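Local coordinates for protein sulfite dehydrogenase (PDB 2XTS) that oxidises protein-bound sulfane sulfur in the bacterial Sox pathway, working with a molybdenum cofactor and heme c in a complex with a cytochrome, at residues T269-Q274 and G282-S287; E337-S342 and T375-A380. All blocks are in the same frame, centred on the assembly; numbering follows the deposited sequence. Where two conformers were deposited one is given.

Overall arrangement
The chain passes first through the molybdopterin-binding region and then into the eight-stranded antiparallel sheet where both contacts lie. Interaction 1 comes first, closing the hairpin of strands 265-270 and 282-291, with seven residues between its segments. Interaction 2 opens only afterwards: segments 337-342 and 375-380 meet after 32 intervening residues, among them helix 355-362. The two loops therefore follow one another in series, neither nested nor crossing. In space the centres of interaction 1 and interaction 2 are about 10 Å apart. Pro-271, Ser-272 and Pro-273 pack on the Trp-376 ring, and Pro-271 also meets Leu-340, bringing the residues after outer strand 265-270 against the strand pair 338-346 and 375-378.

Interaction 1: residues T269-Q274 and G282-S287; sequences TSPSPQ and GPLVIS
Thr-269 turns OG1 between its own backbone N and carbonyl carbon (chi1 57°), and from there the hydroxyl approaches Ser-287 O in a weak, unsettled contact. Ser-287 holds its OG anti to the backbone N, and the two hydroxyl oxygens, Thr-269 OG1 and Ser-287 OG, stand 4.0 Å apart. Arg-326 NH1 bonds to both of them, and Glu-62 OE1 shares a further hydrogen bond with Ser-287 OG.

The backbone beneath illustrates a classic beta bulge: Thr-269 and Ser-270 together face the single residue Ser-287. Its carbonyl accepts twice, from Thr-269 N to Ser-287 O at 2.8 Å with a bent angle of 136°, and from Ser-270 N to Ser-287 O at 3.2 Å but almost straight. In return Ser-287 N reaches Ser-270 O at 2.9 Å, an equally straight bond of 169°.

The strand ends at Ser-270, and Pro-271 follows through a cis peptide bond. Pro-271 CG packs 4.1 Å from Leu-284 CD2, while Pro-271 CD meets Ile-286 CG1 at 4.2 Å. Just beyond, Ser-272 OG turns back to donate to Thr-269 O at 2.7 Å. On the neighbouring strand, Val-285 packs on Phe-109 of the second subunit.

The hydrogen bonds between the segments thus stop at Ser-270; after the cis peptide the chain turns away, and Pro-271 keeps contact through apolar packing alone.

Interaction 2: residues E337-S342 and T375-A380; sequences EMLLQS and TWWVKA
The indole of Trp-377 meets Glu-337 at its edge: OE1 of Glu-337 lies in the ring plane, 2.9 Å from Trp-377 NE1. The carboxylate is steeply turned against the ring, the two planes 66° apart, and the N-H comes to OE1 from above the carboxylate plane. Also at the ring edge is the carbonyl of Met-338, whose O lies 3.6 Å from Trp-377 CD1. One face of the ring carries Lys-379, with CG over its centre, while the ammonium group runs on to a salt bridge with Glu-385. Trp-377 CG stands anti to the backbone N (chi1 -180°), which sets the indole along the strand, with NE1 beside the Glu-337 carboxylate. A phenylalanine here would probably leave Glu-337 OE1 without its N-H donor and the carboxylate freer to turn.

Beneath these side chains runs a regular antiparallel pairing within the sheet of the dimerisation domain, a member of the immunoglobulin-like E-set clan. Met-338 with Val-378 and Leu-340 with Trp-376 are hydrogen-bonded pairs, each joined by two backbone bonds, and Leu-339 with Trp-377 is the non-hydrogen-bonded pair between them. Side chains alternate accordingly. On the face of Met-338 and Leu-340, Val-378 CG2 touches Leu-340 CD1 at 3.7 Å, and Val-378 CG1 lies 4.0 Å from Met-338 CE. Trp-376 stands on this same face, and its NE1 bonds to Ile-268 O of strand 265-270. On the other face Leu-339 CD2 lies 3.9 Å from Trp-377 CB and approaches the indole obliquely, and the cytochrome chain packs here, its Val-172 on Leu-339 and its Ile-174 on Trp-377. Gln-341 extends beside Thr-375, and Gln-341 NE2 donates to Thr-375 OG1 at 2.9 Å, nearly in the amide plane. At the opposite end a water links Glu-337 OE2, 2.6 Å away, to Ala-380 N.

Interaction 1: residues T269-Q274 and G282-S287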
ATOM      1  N   THR A 269      10.011  16.270  -4.198  1.00  6.74           N
ATOM      2  CA  THR A 269       8.782  16.396  -3.418  1.00  7.62           C
ATOM      3  C   THR A 269       8.984  17.179  -2.134  1.00  7.67           C
ATOM      4  O   THR A 269       8.033  17.735  -1.615  1.00  8.39           O
ATOM      5  CB  THR A 269       8.175  15.011  -3.145  1.00  7.23           C
ATOM      6  OG1 THR A 269       9.128  14.186  -2.469  1.00  8.90           O
ATOM      7  CG2 THR A 269       7.823  14.328  -4.461  1.00  8.59           C
ATOM      8  N   SER A 270      10.217  17.228  -1.638  1.00  8.05           N
ATOM      9  CA  SER A 270      10.530  18.119  -0.547  0.50  8.56           C
ATOM     10  C   SER A 270      12.002  18.472  -0.542  1.00  8.83           C
ATOM     11  O   SER A 270      12.834  17.654  -0.796  1.00  9.02           O
ATOM     12  CB  SER A 270      10.152  17.519   0.793  0.50  8.82           C
ATOM     13  OG  SER A 270      11.075  16.526   1.165  0.50  8.99           O
ATOM     14  N   PRO A 271      12.300  19.761  -0.308  1.00  9.44           N
ATOM     15  CA  PRO A 271      11.394  20.909  -0.194  1.00  9.77           C
ATOM     16  C   PRO A 271      10.571  21.100  -1.463  1.00  9.14           C
ATOM     17  O   PRO A 271      11.002  20.733  -2.553  1.00  9.90           O
ATOM     18  CB  PRO A 271      12.346  22.110  -0.007  1.00 10.68           C
ATOM     19  CG  PRO A 271      13.630  21.556   0.359  1.00 10.37           C
ATOM     20  CD  PRO A 271      13.707  20.181  -0.247  1.00  9.81           C
ATOM     21  N   SER A 272       9.392  21.677  -1.297  1.00  8.08           N
ATOM     22  CA  SER A 272       8.519  22.021  -2.411  1.00  7.82           C
ATOM     23  C   SER A 272       7.544  23.077  -1.877  1.00  7.61           C
ATOM     24  O   SER A 272       7.538  23.348  -0.678  1.00  7.78           O
ATOM     25  CB  SER A 272       7.805  20.777  -2.975  1.00  9.04           C
ATOM     26  OG  SER A 272       6.934  20.209  -2.003  1.00  8.87           O
ATOM     27  N   PRO A 273       6.686  23.659  -2.736  1.00  8.20           N
ATOM     28  CA  PRO A 273       5.866  24.764  -2.212  1.00  7.66           C
ATOM     29  C   PRO A 273       4.967  24.434  -1.017  1.00  8.01           C
ATOM     30  O   PRO A 273       4.763  25.292  -0.171  1.00  9.14           O
ATOM     31  CB  PRO A 273       5.038  25.188  -3.426  1.00  8.30           C
ATOM     32  CG  PRO A 273       5.970  24.888  -4.585  1.00  8.75           C
ATOM     33  CD  PRO A 273       6.647  23.584  -4.209  1.00  7.89           C
ATOM     34  N   GLN A 274       4.436  23.216  -0.953  1.00  8.03           N
ATOM     35  CA  GLN A 274       3.622  22.783   0.172  1.00  8.14           C
ATOM     36  C   GLN A 274       4.457  22.271   1.335  1.00  7.43           C
ATOM     37  O   GLN A 274       3.883  21.876   2.341  1.00  8.20           O
ATOM     38  CB  GLN A 274       2.691  21.645  -0.271  1.00  7.20           C
ATOM     39  CG  GLN A 274       1.635  22.021  -1.299  1.00  6.43           C
ATOM     40  CD  GLN A 274       1.139  20.803  -2.037  1.00  7.20           C
ATOM     41  OE1 GLN A 274       1.880  20.215  -2.830  1.00  7.29           O
ATOM     42  NE2 GLN A 274      -0.113  20.391  -1.765  1.00  7.07           N
ATOM     43  N   GLY A 282      21.083  24.138   8.389  1.00 14.85           N
ATOM     44  CA  GLY A 282      21.701  22.887   8.791  1.00 14.32           C
ATOM     45  C   GLY A 282      21.211  21.733   7.923  1.00 13.22           C
ATOM     46  O   GLY A 282      20.727  21.929   6.805  1.00 13.87           O
ATOM     47  N   PRO A 283      21.318  20.504   8.436  1.00 11.83           N
ATOM     48  CA  PRO A 283      20.894  19.320   7.684  1.00 11.72           C
ATOM     49  C   PRO A 283      19.502  19.442   7.069  1.00 10.38           C
ATOM     50  O   PRO A 283      18.543  19.839   7.733  1.00 11.11           O
ATOM     51  CB  PRO A 283      20.900  18.228   8.743  1.00 12.10           C
ATOM     52  CG  PRO A 283      21.960  18.674   9.698  1.00 13.20           C
ATOM     53  CD  PRO A 283      21.858  20.156   9.762  1.00 13.22           C
ATOM     54  N   LEU A 284      19.408  19.061   5.806  1.00  9.99           N
ATOM     55  CA  LEU A 284      18.168  19.125   5.039  1.00 10.00           C
ATOM     56  C   LEU A 284      18.117  17.922   4.135  1.00  9.82           C
ATOM     57  O   LEU A 284      19.074  17.657   3.398  1.00 11.38           O
ATOM     58  CB  LEU A 284      18.148  20.404   4.192  1.00 11.08           C
ATOM     59  CG  LEU A 284      16.923  20.678   3.331  1.00 12.93           C
ATOM     60  CD1 LEU A 284      15.696  20.950   4.168  1.00 15.84           C
ATOM     61  CD2 LEU A 284      17.202  21.831   2.401  1.00 16.23           C
ATOM     62  N   VAL A 285      16.987  17.207   4.171  1.00  9.31           N
ATOM     63  CA  VAL A 285      16.743  16.106   3.244  1.00  8.66           C
ATOM     64  C   VAL A 285      16.056  16.628   1.983  1.00  8.71           C
ATOM     65  O   VAL A 285      15.014  17.278   2.044  1.00 10.56           O
ATOM     66  CB  VAL A 285      15.853  15.031   3.895  1.00  9.57           C
ATOM     67  CG1 VAL A 285      15.451  13.972   2.841  1.00 10.24           C
ATOM     68  CG2 VAL A 285      16.576  14.406   5.125  1.00  9.61           C
ATOM     69  N   ILE A 286      16.675  16.384   0.838  1.00  8.24           N
ATOM     70  CA  ILE A 286      16.014  16.542  -0.454  1.00  8.07           C
ATOM     71  C   ILE A 286      15.497  15.172  -0.857  1.00  8.02           C
ATOM     72  O   ILE A 286      16.264  14.222  -0.951  1.00  8.87           O
ATOM     73  CB  ILE A 286      16.955  17.128  -1.544  1.00  8.81           C
ATOM     74  CG1 ILE A 286      17.443  18.519  -1.073  1.00 10.02           C
ATOM     75  CG2 ILE A 286      16.256  17.119  -2.895  1.00  9.39           C
ATOM     76  CD1 ILE A 286      18.401  19.184  -2.006  1.00 11.45           C
ATOM     77  N   SER A 287      14.184  15.069  -1.051  1.00  7.85           N
ATOM     78  CA  SER A 287      13.532  13.800  -1.396  1.00  7.52           C
ATOM     79  C   SER A 287      12.758  13.985  -2.690  1.00  6.84           C
ATOM     80  O   SER A 287      12.204  15.055  -2.915  1.00  7.86           O
ATOM     81  CB  SER A 287      12.551  13.412  -0.293  1.00  7.76           C
ATOM     82  OG  SER A 287      11.944  12.172  -0.548  1.00  9.01           O
TER

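Interaction 2: residues E337-S342 and T375-A380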
ATOM      1  N   GLU A 337      19.492  31.306  -0.780  1.00 12.49           N
ATOM      2  CA  GLU A 337      18.511  30.952  -1.776  1.00 11.93           C
ATOM      3  C   GLU A 337      19.039  29.820  -2.642  1.00 11.47           C
ATOM      4  O   GLU A 337      20.221  29.739  -2.906  1.00 11.91           O
ATOM      5  CB  GLU A 337      18.186  32.165  -2.635  1.00 12.11           C
ATOM      6  CG  GLU A 337      17.426  33.267  -1.929  1.00 15.72           C
ATOM      7  CD  GLU A 337      16.975  34.379  -2.871  1.00 19.02           C
ATOM      8  OE1 GLU A 337      16.956  34.177  -4.102  1.00 19.29           O
ATOM      9  OE2 GLU A 337      16.662  35.477  -2.371  1.00 24.28           O
ATOM     10  N   MET A 338      18.147  28.941  -3.101  1.00 10.59           N
ATOM     11  CA  MET A 338      18.527  27.861  -3.989  1.00 10.23           C
ATOM     12  C   MET A 338      17.535  27.769  -5.130  1.00  9.50           C
ATOM     13  O   MET A 338      16.390  28.221  -5.001  1.00  9.86           O
ATOM     14  CB  MET A 338      18.590  26.507  -3.262  1.00 11.01           C
ATOM     15  CG  MET A 338      19.559  26.462  -2.093  1.00 11.78           C
ATOM     16  SD  MET A 338      19.648  24.843  -1.323  1.00 13.38           S
ATOM     17  CE  MET A 338      18.062  24.753  -0.483  1.00 13.04           C
ATOM     18  N   LEU A 339      17.998  27.214  -6.244  1.00  9.00           N
ATOM     19  CA  LEU A 339      17.133  26.839  -7.350  1.00  9.37           C
ATOM     20  C   LEU A 339      17.276  25.339  -7.523  1.00  9.29           C
ATOM     21  O   LEU A 339      18.197  24.841  -8.174  1.00 10.48           O
ATOM     22  CB  LEU A 339      17.503  27.597  -8.621  1.00  9.45           C
ATOM     23  CG  LEU A 339      17.149  29.085  -8.611  1.00 10.39           C
ATOM     24  CD1 LEU A 339      17.892  29.778  -9.752  1.00 11.19           C
ATOM     25  CD2 LEU A 339      15.640  29.339  -8.675  1.00 11.86           C
ATOM     26  N   LEU A 340      16.342  24.609  -6.926  1.00  8.57           N
ATOM     27  CA  LEU A 340      16.436  23.152  -6.902  1.00  8.23           C
ATOM     28  C   LEU A 340      15.886  22.560  -8.183  1.00  8.87           C
ATOM     29  O   LEU A 340      14.811  22.954  -8.637  1.00  9.34           O
ATOM     30  CB  LEU A 340      15.633  22.559  -5.737  1.00  9.22           C
ATOM     31  CG  LEU A 340      15.968  22.995  -4.321  1.00  9.51           C
ATOM     32  CD1 LEU A 340      15.026  22.331  -3.353  1.00 10.32           C
ATOM     33  CD2 LEU A 340      17.420  22.677  -3.992  1.00 12.68           C
ATOM     34  N   GLN A 341      16.595  21.575  -8.727  1.00  8.33           N
ATOM     35  CA  GLN A 341      16.130  20.809  -9.870  1.00  7.82           C
ATOM     36  C   GLN A 341      16.552  19.358  -9.721  1.00  7.18           C
ATOM     37  O   GLN A 341      17.588  19.070  -9.103  1.00  7.98           O
ATOM     38  CB  GLN A 341      16.742  21.333 -11.163  1.00  8.61           C
ATOM     39  CG  GLN A 341      16.389  22.754 -11.528  1.00  9.15           C
ATOM     40  CD  GLN A 341      16.967  23.175 -12.852  1.00 10.41           C
ATOM     41  OE1 GLN A 341      17.960  22.633 -13.314  1.00 10.41           O
ATOM     42  NE2 GLN A 341      16.308  24.148 -13.486  1.00 10.79           N
ATOM     43  N   SER A 342      15.772  18.459 -10.312  1.00  8.04           N
ATOM     44  CA  SER A 342      16.158  17.083 -10.439  1.00  7.56           C
ATOM     45  C   SER A 342      16.068  16.668 -11.905  1.00  7.73           C
ATOM     46  O   SER A 342      15.205  17.151 -12.659  1.00  7.95           O
ATOM     47  CB  SER A 342      15.318  16.187  -9.542  1.00  8.13           C
ATOM     48  OG  SER A 342      13.934  16.255  -9.834  1.00  8.56           O
ATOM     49  N   THR A 375      11.756  23.297 -11.474  1.00  8.74           N
ATOM     50  CA  THR A 375      12.614  24.124 -10.640  1.00  8.57           C
ATOM     51  C   THR A 375      11.829  24.614  -9.436  1.00  8.34           C
ATOM     52  O   THR A 375      10.693  25.090  -9.570  1.00  8.35           O
ATOM     53  CB  THR A 375      13.085  25.352 -11.409  1.00  9.47           C
ATOM     54  OG1 THR A 375      13.694  24.945 -12.642  1.00 10.47           O
ATOM     55  CG2 THR A 375      14.091  26.187 -10.610  1.00 10.67           C
ATOM     56  N   TRP A 376      12.436  24.509  -8.255  1.00  8.22           N
ATOM     57  CA  TRP A 376      11.907  25.158  -7.057  1.00  7.95           C
ATOM     58  C   TRP A 376      12.843  26.282  -6.615  1.00  8.52           C
ATOM     59  O   TRP A 376      14.055  26.067  -6.437  1.00  9.31           O
ATOM     60  CB  TRP A 376      11.797  24.214  -5.851  1.00  8.08           C
ATOM     61  CG  TRP A 376      10.965  22.992  -6.027  1.00  7.84           C
ATOM     62  CD1 TRP A 376      11.342  21.737  -5.655  1.00  7.95           C
ATOM     63  CD2 TRP A 376       9.633  22.860  -6.584  1.00  7.28           C
ATOM     64  NE1 TRP A 376      10.347  20.843  -5.933  1.00  8.68           N
ATOM     65  CE2 TRP A 376       9.289  21.501  -6.497  1.00  7.13           C
ATOM     66  CE3 TRP A 376       8.692  23.756  -7.098  1.00  8.09           C
ATOM     67  CZ2 TRP A 376       8.077  21.016  -6.956  1.00  7.65           C
ATOM     68  CZ3 TRP A 376       7.483  23.276  -7.538  1.00  9.02           C
ATOM     69  CH2 TRP A 376       7.187  21.928  -7.469  1.00  8.13           C
ATOM     70  N   TRP A 377      12.272  27.458  -6.416  1.00  8.51           N
ATOM     71  CA  TRP A 377      13.011  28.557  -5.796  1.00  8.34           C
ATOM     72  C   TRP A 377      12.833  28.491  -4.286  1.00  8.93           C
ATOM     73  O   TRP A 377      11.749  28.713  -3.785  1.00  9.74           O
ATOM     74  CB  TRP A 377      12.523  29.889  -6.355  1.00  8.80           C
ATOM     75  CG  TRP A 377      13.198  31.105  -5.807  1.00  8.53           C
ATOM     76  CD1 TRP A 377      14.477  31.227  -5.387  1.00 11.40           C
ATOM     77  CD2 TRP A 377      12.612  32.400  -5.690  1.00 10.45           C
ATOM     78  NE1 TRP A 377      14.739  32.529  -5.006  1.00 12.86           N
ATOM     79  CE2 TRP A 377      13.611  33.273  -5.204  1.00 11.99           C
ATOM     80  CE3 TRP A 377      11.349  32.920  -5.992  1.00 11.70           C
ATOM     81  CZ2 TRP A 377      13.370  34.625  -4.964  1.00 13.19           C
ATOM     82  CZ3 TRP A 377      11.106  34.277  -5.746  1.00 13.27           C
ATOM     83  CH2 TRP A 377      12.114  35.106  -5.240  1.00 14.53           C
ATOM     84  N   VAL A 378      13.919  28.162  -3.586  1.00  9.16           N
ATOM     85  CA  VAL A 378      13.938  28.169  -2.128  1.00 10.25           C
ATOM     86  C   VAL A 378      14.454  29.528  -1.693  1.00 10.74           C
ATOM     87  O   VAL A 378      15.570  29.908  -2.019  1.00 10.66           O
ATOM     88  CB  VAL A 378      14.836  27.056  -1.549  1.00  9.80           C
ATOM     89  CG1 VAL A 378      14.856  27.094  -0.016  1.00 12.60           C
ATOM     90  CG2 VAL A 378      14.377  25.681  -2.029  1.00 10.52           C
ATOM     91  N   LYS A 379      13.631  30.242  -0.955  1.00 11.42           N
ATOM     92  CA  LYS A 379      13.941  31.597  -0.505  1.00 13.25           C
ATOM     93  C   LYS A 379      14.622  31.559   0.861  1.00 13.94           C
ATOM     94  O   LYS A 379      14.618  30.542   1.544  1.00 13.86           O
ATOM     95  CB  LYS A 379      12.677  32.467  -0.487  1.00 14.27           C
ATOM     96  CG  LYS A 379      12.057  32.582  -1.881  1.00 15.86           C
ATOM     97  CD  LYS A 379      10.823  33.458  -1.957  1.00 19.69           C
ATOM     98  CE  LYS A 379       9.597  32.750  -1.458  1.00 19.43           C
ATOM     99  NZ  LYS A 379       8.385  33.569  -1.703  1.00 21.95           N
ATOM    100  N   ALA A 380      15.175  32.697   1.269  1.00 15.24           N
ATOM    101  CA  ALA A 380      15.878  32.805   2.538  1.00 15.79           C
ATOM    102  C   ALA A 380      15.026  32.529   3.773  1.00 15.72           C
ATOM    103  O   ALA A 380      15.552  32.140   4.804  1.00 17.12           O
ATOM    104  CB  ALA A 380      16.520  34.176   2.647  1.00 16.51           C
TER
HETATM  105  O   HOH W   1      15.176  35.108  -0.274  1.00 28.63           O